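Local coordinates for protein protease 2A (Rhinovirus C, PDB 5X45) that probably cleaves the viral polyprotein as a chymotrypsin-like cysteine protease that carries a structural zinc ion, at residues G100-E103 / P104-G108. Numbering follows the deposited sequence.
Sequences GHCE and PGDCG
Two hydrogen bonds join Glu103 and Asp106: one from the Glu103 amide to the aspartate side chain, the other between backbone atoms. The amide N of Glu103 points into the carboxylate of Asp106, N to OD2 at 2.9 Å with an N-H...O angle of 161°, so the bond is nearly straight at the hydrogen, yet it arrives from above the carboxylate plane, 55° out of it. Asp106 can reach back because its CG lies beside its own backbone N, anti to the carbonyl carbon (chi1 -69°). The return bond runs from Asp106 N to Glu103 O, 3.2 Å, and closes a type II beta turn with Pro104 and Gly105 at its corners. Gly105 takes the positive phi that the third place of such a turn demands, where a side chain would run into the carbonyl oxygen of Pro104; the proline ring holds the second place in the extended conformation that the turn needs. Ser64 OG, from the loop after strand 57-62, also hydrogen-bonds to OD2, so this oxygen of a buried side chain has two partners.

The turn belongs to the loop that leads from strand 95-98 to strand 110-113 of the six-stranded barrel, and the Pro-Gly-Asp-Cys-Gly sequence is the motif that in picornaviral 2A proteases of the chymotrypsin-like fold carries the nucleophilic cysteine, here probably Cys107. Backbone hydrogen bonding of Gly108 with Ile121 ties the end of the segment to strand 116-124.

Outside the hydrogen bonds, Cys102 lies alongside the aspartate, SG 4.2 Å from Asp106 CB, and its CA comes to 3.6 Å from Asp106 OD2. His101 approaches the same oxygen obliquely, CD2 to OD2 being 4.3 Å. Beyond CG the Glu103 chain is extended and leads away from the turn, and its OE2 lies in the plane of the His101 ring at its edge, 3.0 Å from NE2.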
# COMPACT_ATOMS: atom_id res chain seq x y z
N GLY A 100 -9.92 -3.49 -10.56
CA GLY A 100 -10.66 -2.96 -9.44
C GLY A 100 -10.78 -1.46 -9.54
O GLY A 100 -10.03 -0.82 -10.27
N HIS A 101 -11.76 -0.92 -8.83
CA HIS A 101 -11.98 0.51 -8.84
C HIS A 101 -10.94 1.28 -8.02
O HIS A 101 -10.57 0.87 -6.91
CB HIS A 101 -13.36 0.84 -8.31
CG HIS A 101 -13.61 2.31 -8.19
ND1 HIS A 101 -13.91 3.11 -9.27
CD2 HIS A 101 -13.55 3.13 -7.11
CE1 HIS A 101 -14.06 4.35 -8.86
NE2 HIS A 101 -13.85 4.39 -7.56
N CYS A 102 -10.45 2.38 -8.58
CA CYS A 102 -9.52 3.24 -7.87
C CYS A 102 -9.64 4.69 -8.32
O CYS A 102 -9.67 4.98 -9.51
CB CYS A 102 -8.09 2.73 -8.06
SG CYS A 102 -6.84 3.62 -7.11
N GLU A 103 -9.71 5.60 -7.36
CA GLU A 103 -9.79 7.02 -7.63
C GLU A 103 -8.71 7.75 -6.85
O GLU A 103 -8.17 7.20 -5.90
CB GLU A 103 -11.16 7.58 -7.23
CG GLU A 103 -12.31 7.18 -8.09
CD GLU A 103 -13.61 7.72 -7.54
OE1 GLU A 103 -13.54 8.68 -6.74
OE2 GLU A 103 -14.69 7.21 -7.91
N PRO A 104 -8.41 9.00 -7.24
CA PRO A 104 -7.55 9.82 -6.38
C PRO A 104 -8.10 9.88 -4.96
O PRO A 104 -9.29 10.13 -4.77
CB PRO A 104 -7.58 11.19 -7.06
CG PRO A 104 -7.80 10.88 -8.50
CD PRO A 104 -8.69 9.66 -8.53
N GLY A 105 -7.25 9.64 -3.97
CA GLY A 105 -7.69 9.66 -2.59
C GLY A 105 -7.79 8.28 -1.96
O GLY A 105 -8.02 8.15 -0.76
N ASP A 106 -7.64 7.24 -2.78
CA ASP A 106 -7.76 5.87 -2.29
C ASP A 106 -6.41 5.32 -1.80
O ASP A 106 -6.35 4.22 -1.24
CB ASP A 106 -8.34 4.95 -3.38
CG ASP A 106 -9.81 5.25 -3.70
OD1 ASP A 106 -10.45 6.03 -2.96
OD2 ASP A 106 -10.32 4.71 -4.71
N CYS A 107 -5.34 6.08 -2.00
CA CYS A 107 -4.00 5.63 -1.61
C CYS A 107 -3.90 5.33 -0.11
O CYS A 107 -4.41 6.10 0.72
CB CYS A 107 -2.94 6.66 -2.02
SG CYS A 107 -2.88 6.98 -3.81
N GLY A 108 -3.28 4.21 0.23
CA GLY A 108 -3.14 3.81 1.62
C GLY A 108 -4.11 2.70 2.02
O GLY A 108 -3.90 2.03 3.04